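Local coordinates for protein cellulose 1,4-beta-cellobiosidase (Thermobifida fusca, PDB 4JJJ) that probably hydrolyses cellulose to cellobiose, as a family 48 cellobiohydrolase whose catalytic module is the piece held in this chain, at residues Y138-I143 / G260-Y265; A266-Y271 / Q288-A293. The protein carries 1 engineered substitution. All blocks are in the same frame, centred on the assembly; numbering follows the deposited sequence.

Contact 1 of 2, residues Y138-I143 / G260-Y265; sequences YGTNEI and GDYLRY
Y138 and D261 meet in an unusually short hydrogen bond: Y138 OH donates to D261 OD2 at 2.5 Å, using the anti lone pair of that oxygen, the one turned away from OD1. The carboxylate lies at the edge of the phenol ring, its plane 86° from that of the ring. The bond ties the C-terminal end of helix 131-138 and the loop after it to the last turns of helix 250-263, within the (α/α)6 catalytic domain of a family 48 glycoside hydrolase. With its CG beside the backbone N and anti to the carbonyl carbon (chi1 -63°), Y138 lies alongside Y262, the two side chains running in opposite directions. Their planes are 35° apart, and Y138 CD2 comes within 3.6 Å of Y262 CE2. A phenylalanine in place of Y138 could keep this ring contact but would probably leave D261 OD2 without its phenol donor at the helix end. The other oxygen of D261 is held as well, by a salt bridge to R264 NH2 at 2.9 Å and a hydrogen bond from S345, so both carboxylate oxygens are gripped. R264 NE also bonds the carbonyl O of D261, which fixes the guanidinium further; E133 and D351 share its charge. Across the contact, I143 lies against Y262, its carbonyl carbon C over one ring face, toward the rim, while I143 CD1 reaches 4.0 Å from both Y262 CD1 and Y265 CE2. After G139, where the chain leaves the helix with positive phi, an ST turn in which E142 N donates to T140 OG1 shapes the loop. A water at the edge of the Y262 ring accepts from Y262 OH at 2.7 Å and donates to the carbonyl oxygens of T140 and E142.

Contact 2 of 2, residues A266-Y271 / Q288-A293; sequences AMFDKY and QGKDSA. With BGC (beta-D-glucopyranose), chain D; BGC (beta-D-glucopyranose), chain B.
The F268 ring is packed against S292 and A293, the tight part of this contact: A293 CB sits over one ring face, 4.0 Å from its centroid in a CH-pi contact, and S292 OG lies at the ring edge, 3.2 Å from F268 CD2. Beside the ring the backbones form a single beta bridge between F268 and A293. D269 N donates to S292 O at 3.0 Å, and A293 CA adds a CA-H...O contact to M267 O. The looser side is the partly exposed turn at G289 and K290, where K290 CD touches the ring edge at F268 CZ from 3.9 Å while its ammonium turns off to D351 and T347. D269 sends its carboxylate away from the bridge: with CG anti to the backbone N (chi1 -178°), OD2 accepts from Y271 N in an Asx turn, and S320, N379 and Y385 hold the group further. The turn leads into the glycan pocket, where the extended K270 bonds O2 of one glucose from NZ at 3.1 Å and Y271 OH donates to O6 of another at 2.7 Å. E108 pairs with K270 NZ. Apolar packing and a backbone bond thus hold one end of the segment, whereas the hydroxyl and ammonium at the other bind glucose units, consistent with gripping a cellulose chain.

How the contacts relate
Contact 1 closes before contact 2 opens, and 260-265 runs straight into 266-271, so one continuous piece of chain serves both: helix 250-263, a short 3-10 segment, then the loop toward strand 302-306. The centres lie about 15 Å apart, on the same side of the chain's centre. Contact 1 fastens this piece to a remote part of the sequence, after helix 131-138; contact 2 folds it back on a nearby loop. The two meet at R264 and K290, whose like charges come close, with D351 salt-bridged to both. The chain thereby passes from a helix-end junction to the sugar-binding residues of the glycan pocket.

Contact 1 of 2, residues Y138-I143 / G260-Y265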
loop_
_atom_site.group_PDB
_atom_site.type_symbol
_atom_site.label_atom_id
_atom_site.label_comp_id
_atom_site.label_asym_id
_atom_site.label_seq_id
_atom_site.Cartn_x
_atom_site.Cartn_y
_atom_site.Cartn_z
ATOM N N TYR A 138 -23.330 7.513 8.410
ATOM C CA TYR A 138 -23.428 6.079 8.205
ATOM C C TYR A 138 -24.186 5.314 9.297
ATOM O O TYR A 138 -24.444 4.114 9.139
ATOM C CB TYR A 138 -22.027 5.486 7.927
ATOM C CG TYR A 138 -21.463 6.085 6.621
ATOM C CD1 TYR A 138 -22.055 5.782 5.413
ATOM C CD2 TYR A 138 -20.449 6.995 6.615
ATOM C CE1 TYR A 138 -21.599 6.347 4.217
ATOM C CE2 TYR A 138 -19.932 7.509 5.434
ATOM C CZ TYR A 138 -20.566 7.256 4.271
ATOM O OH TYR A 138 -20.127 7.808 3.082
ATOM N N GLY A 139 -24.453 6.012 10.379
ATOM C CA GLY A 139 -25.227 5.432 11.523
ATOM C C GLY A 139 -24.487 4.388 12.331
ATOM O O GLY A 139 -25.103 3.572 13.027
ATOM N N THR A 140 -23.152 4.462 12.332
ATOM C CA THR A 140 -22.288 3.581 13.097
ATOM C C THR A 140 -20.995 4.339 13.465
ATOM O O THR A 140 -20.638 5.311 12.788
ATOM C CB THR A 140 -21.933 2.314 12.291
ATOM O OG1 THR A 140 -21.019 1.519 12.976
ATOM C CG2 THR A 140 -21.236 2.683 11.027
ATOM N N ASN A 141 -20.353 3.966 14.551
ATOM C CA ASN A 141 -19.080 4.511 14.934
ATOM C C ASN A 141 -17.912 3.688 14.352
ATOM O O ASN A 141 -16.756 4.043 14.581
ATOM C CB ASN A 141 -18.944 4.523 16.457
ATOM C CG ASN A 141 -19.876 5.492 17.102
ATOM O OD1 ASN A 141 -20.097 6.614 16.636
ATOM N ND2 ASN A 141 -20.555 4.966 18.178
ATOM N N GLU A 142 -18.159 2.608 13.646
ATOM C CA GLU A 142 -17.172 1.753 13.131
ATOM C C GLU A 142 -16.492 2.432 11.892
ATOM O O GLU A 142 -17.112 3.240 11.212
ATOM C CB GLU A 142 -17.806 0.420 12.686
ATOM C CG GLU A 142 -18.265 -0.382 13.918
ATOM C CD GLU A 142 -18.949 -1.684 13.616
ATOM O OE1 GLU A 142 -18.885 -2.165 12.469
ATOM O OE2 GLU A 142 -19.658 -2.269 14.505
ATOM N N ILE A 143 -15.285 1.971 11.550
ATOM C CA ILE A 143 -14.498 2.469 10.362
ATOM C C ILE A 143 -14.797 1.492 9.265
ATOM O O ILE A 143 -14.666 0.296 9.465
ATOM C CB ILE A 143 -13.018 2.474 10.660
ATOM C CG1 ILE A 143 -12.733 3.420 11.738
ATOM C CG2 ILE A 143 -12.127 2.739 9.422
ATOM C CD1 ILE A 143 -12.910 4.865 11.463
ATOM N N GLY A 260 -14.308 5.570 0.399
ATOM C CA GLY A 260 -13.660 6.837 0.058
ATOM C C GLY A 260 -13.889 7.893 1.131
ATOM O O GLY A 260 -13.047 8.759 1.382
ATOM N N ASP A 261 -15.085 7.885 1.709
ATOM C CA ASP A 261 -15.427 8.842 2.824
ATOM C C ASP A 261 -14.521 8.615 3.986
ATOM O O ASP A 261 -13.956 9.556 4.546
ATOM C CB ASP A 261 -16.916 8.674 3.154
ATOM C CG ASP A 261 -17.577 9.936 3.537
ATOM O OD1 ASP A 261 -16.889 10.986 3.660
ATOM O OD2 ASP A 261 -18.829 9.905 3.506
ATOM N N TYR A 262 -14.354 7.357 4.441
ATOM C CA TYR A 262 -13.448 7.029 5.549
ATOM C C TYR A 262 -11.994 7.231 5.216
ATOM O O TYR A 262 -11.181 7.517 6.072
ATOM C CB TYR A 262 -13.665 5.604 6.007
ATOM C CG TYR A 262 -14.992 5.489 6.824
ATOM C CD1 TYR A 262 -14.991 5.660 8.197
ATOM C CD2 TYR A 262 -16.172 5.142 6.210
ATOM C CE1 TYR A 262 -16.159 5.614 8.886
ATOM C CE2 TYR A 262 -17.389 5.134 6.909
ATOM C CZ TYR A 262 -17.341 5.327 8.276
ATOM O OH TYR A 262 -18.551 5.277 9.013
ATOM N N LEU A 263 -11.669 7.078 3.942
ATOM C CA LEU A 263 -10.253 7.225 3.457
ATOM C C LEU A 263 -9.761 8.629 3.672
ATOM O O LEU A 263 -8.534 8.912 3.665
ATOM C CB LEU A 263 -10.174 6.864 1.982
ATOM C CG LEU A 263 -8.809 6.822 1.292
ATOM C CD1 LEU A 263 -7.906 5.953 2.116
ATOM C CD2 LEU A 263 -9.031 6.294 -0.162
ATOM N N ARG A 264 -10.705 9.560 3.861
ATOM C CA ARG A 264 -10.221 10.900 4.278
ATOM C C ARG A 264 -9.333 10.927 5.515
ATOM O O ARG A 264 -8.589 11.853 5.685
ATOM C CB ARG A 264 -11.382 11.911 4.464
ATOM C CG ARG A 264 -12.233 12.126 3.195
ATOM C CD ARG A 264 -13.356 13.133 3.360
ATOM N NE ARG A 264 -14.314 12.622 4.286
ATOM C CZ ARG A 264 -15.168 13.362 5.044
ATOM N NH1 ARG A 264 -15.060 14.674 5.132
ATOM N NH2 ARG A 264 -16.057 12.721 5.770
ATOM N N TYR A 265 -9.436 9.973 6.390
ATOM C CA TYR A 265 -8.506 9.906 7.556
ATOM C C TYR A 265 -7.051 9.944 7.093
ATOM O O TYR A 265 -6.187 10.511 7.793
ATOM C CB TYR A 265 -8.741 8.624 8.399
ATOM C CG TYR A 265 -9.711 8.876 9.477
ATOM C CD1 TYR A 265 -9.362 9.621 10.602
ATOM C CD2 TYR A 265 -10.976 8.364 9.374
ATOM C CE1 TYR A 265 -10.272 9.856 11.631
ATOM C CE2 TYR A 265 -11.926 8.611 10.356
ATOM C CZ TYR A 265 -11.576 9.319 11.517
ATOM O OH TYR A 265 -12.500 9.642 12.518
HETATM O O HOH W 1 -18.262 5.622 11.663
#

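Contact 2 of 2, residues A266-Y271 / Q288-A293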
loop_
_atom_site.group_PDB
_atom_site.type_symbol
_atom_site.label_atom_id
_atom_site.label_comp_id
_atom_site.label_asym_id
_atom_site.label_seq_id
_atom_site.Cartn_x
_atom_site.Cartn_y
_atom_site.Cartn_z
ATOM N N ALA A 266 -6.710 9.409 5.890
ATOM C CA ALA A 266 -5.357 9.463 5.371
ATOM C C ALA A 266 -4.873 10.899 5.044
ATOM O O ALA A 266 -3.688 11.079 4.853
ATOM C CB ALA A 266 -5.249 8.562 4.134
ATOM N N MET A 267 -5.819 11.849 4.977
ATOM C CA MET A 267 -5.547 13.220 4.597
ATOM C C MET A 267 -5.082 14.102 5.731
ATOM O O MET A 267 -4.792 15.300 5.513
ATOM C CB MET A 267 -6.782 13.805 3.965
ATOM C CG MET A 267 -7.176 13.211 2.635
ATOM S SD MET A 267 -8.586 14.120 1.989
ATOM C CE MET A 267 -9.102 13.105 0.644
ATOM N N PHE A 268 -5.040 13.512 6.941
ATOM C CA PHE A 268 -4.778 14.281 8.187
ATOM C C PHE A 268 -3.433 13.972 8.785
ATOM O O PHE A 268 -3.001 12.818 8.780
ATOM C CB PHE A 268 -5.907 14.110 9.183
ATOM C CG PHE A 268 -7.115 14.793 8.755
ATOM C CD1 PHE A 268 -7.931 14.187 7.803
ATOM C CD2 PHE A 268 -7.443 16.069 9.188
ATOM C CE1 PHE A 268 -9.051 14.834 7.315
ATOM C CE2 PHE A 268 -8.570 16.709 8.713
ATOM C CZ PHE A 268 -9.392 16.106 7.770
ATOM N N ASP A 269 -2.829 14.960 9.427
ATOM C CA ASP A 269 -1.630 14.719 10.238
ATOM C C ASP A 269 -1.904 13.574 11.255
ATOM O O ASP A 269 -3.017 13.447 11.762
ATOM C CB ASP A 269 -1.279 16.016 10.997
ATOM C CG ASP A 269 -0.031 15.878 11.833
ATOM O OD1 ASP A 269 1.076 16.025 11.255
ATOM O OD2 ASP A 269 -0.182 15.637 13.044
ATOM N N LYS A 270 -0.855 12.831 11.602
ATOM C CA LYS A 270 -0.996 11.708 12.470
ATOM C C LYS A 270 -1.794 12.068 13.726
ATOM O O LYS A 270 -2.668 11.323 14.140
ATOM C CB LYS A 270 0.341 11.165 12.815
ATOM C CG LYS A 270 0.392 9.858 13.543
ATOM C CD LYS A 270 1.810 9.395 13.928
ATOM C CE LYS A 270 1.786 8.092 14.699
ATOM N NZ LYS A 270 3.166 7.673 14.996
ATOM N N TYR A 271 -1.356 13.147 14.394
ATOM C CA TYR A 271 -1.991 13.553 15.621
ATOM C C TYR A 271 -2.799 14.846 15.446
ATOM O O TYR A 271 -3.012 15.627 16.412
ATOM C CB TYR A 271 -0.956 13.687 16.742
ATOM C CG TYR A 271 -0.409 12.364 17.176
ATOM C CD1 TYR A 271 -1.173 11.515 17.939
ATOM C CD2 TYR A 271 0.899 11.962 16.754
ATOM C CE1 TYR A 271 -0.672 10.227 18.301
ATOM C CE2 TYR A 271 1.391 10.701 17.106
ATOM C CZ TYR A 271 0.567 9.864 17.869
ATOM O OH TYR A 271 1.143 8.621 18.221
ATOM N N GLN A 288 -7.623 22.414 14.630
ATOM C CA GLN A 288 -9.023 22.725 14.782
ATOM C C GLN A 288 -9.607 22.604 13.383
ATOM O O GLN A 288 -9.036 23.117 12.385
ATOM C CB GLN A 288 -9.152 24.188 15.258
ATOM C CG GLN A 288 -8.169 24.534 16.379
ATOM C CD GLN A 288 -7.965 26.023 16.631
ATOM O OE1 GLN A 288 -6.858 26.572 16.487
ATOM N NE2 GLN A 288 -9.046 26.689 16.990
ATOM N N GLY A 289 -10.692 21.883 13.293
ATOM C CA GLY A 289 -11.402 21.783 12.011
ATOM C C GLY A 289 -10.473 21.096 11.017
ATOM O O GLY A 289 -9.764 20.131 11.380
ATOM N N LYS A 290 -10.411 21.613 9.787
ATOM C CA LYS A 290 -9.547 20.994 8.816
ATOM C C LYS A 290 -8.176 21.598 8.678
ATOM O O LYS A 290 -7.527 21.333 7.662
ATOM C CB LYS A 290 -10.240 21.020 7.434
ATOM C CG LYS A 290 -11.725 20.554 7.333
ATOM C CD LYS A 290 -11.805 19.124 7.037
ATOM C CE LYS A 290 -13.150 18.374 7.239
ATOM N NZ LYS A 290 -14.064 18.656 6.072
ATOM N N ASP A 291 -7.667 22.337 9.650
ATOM C CA ASP A 291 -6.351 22.895 9.473
ATOM C C ASP A 291 -5.216 21.853 9.658
ATOM O O ASP A 291 -4.070 22.117 9.343
ATOM C CB ASP A 291 -6.093 24.142 10.314
ATOM C CG ASP A 291 -6.010 23.900 11.742
ATOM O OD1 ASP A 291 -5.944 22.764 12.224
ATOM O OD2 ASP A 291 -6.064 24.972 12.506
ATOM N N SER A 292 -5.621 20.656 10.113
ATOM C CA SER A 292 -4.752 19.487 10.242
ATOM C C SER A 292 -4.801 18.609 8.951
ATOM O O SER A 292 -4.166 17.553 8.944
ATOM C CB SER A 292 -5.140 18.621 11.432
ATOM O OG SER A 292 -6.513 18.267 11.389
ATOM N N ALA A 293 -5.524 19.045 7.915
ATOM C CA ALA A 293 -5.522 18.310 6.658
ATOM C C ALA A 293 -4.444 18.754 5.714
ATOM O O ALA A 293 -4.382 19.923 5.363
ATOM C CB ALA A 293 -6.884 18.397 6.018
HETATM C C2 BGC D . 1.861 4.074 14.158
HETATM C C3 BGC D . 1.703 4.060 15.665
HETATM C C4 BGC D . 0.542 3.194 16.119
HETATM C C5 BGC D . 0.576 1.834 15.471
HETATM C C6 BGC D . -0.608 0.970 15.697
HETATM C C1 BGC D . 1.902 2.612 13.648
HETATM O O2 BGC D . 3.000 4.801 13.719
HETATM O O3 BGC D . 1.525 5.419 16.149
HETATM O O4 BGC D . 0.724 3.044 17.568
HETATM O O5 BGC D . 0.701 1.958 14.021
HETATM O O6 BGC D . -0.437 -0.322 15.146
HETATM C C2 BGC B . -0.189 2.595 19.618
HETATM C C3 BGC B . -1.376 2.891 20.526
HETATM C C4 BGC B . -1.575 4.423 20.656
HETATM C C5 BGC B . -1.673 5.032 19.255
HETATM C C6 BGC B . -1.708 6.597 19.301
HETATM C C1 BGC B . -0.434 3.250 18.260
HETATM O O2 BGC B . -0.134 1.190 19.468
HETATM O O3 BGC B . -1.082 2.311 21.818
HETATM O O4 BGC B . -2.814 4.720 21.300
HETATM O O5 BGC B . -0.506 4.661 18.512
HETATM O O6 BGC B . -0.491 7.152 19.798
#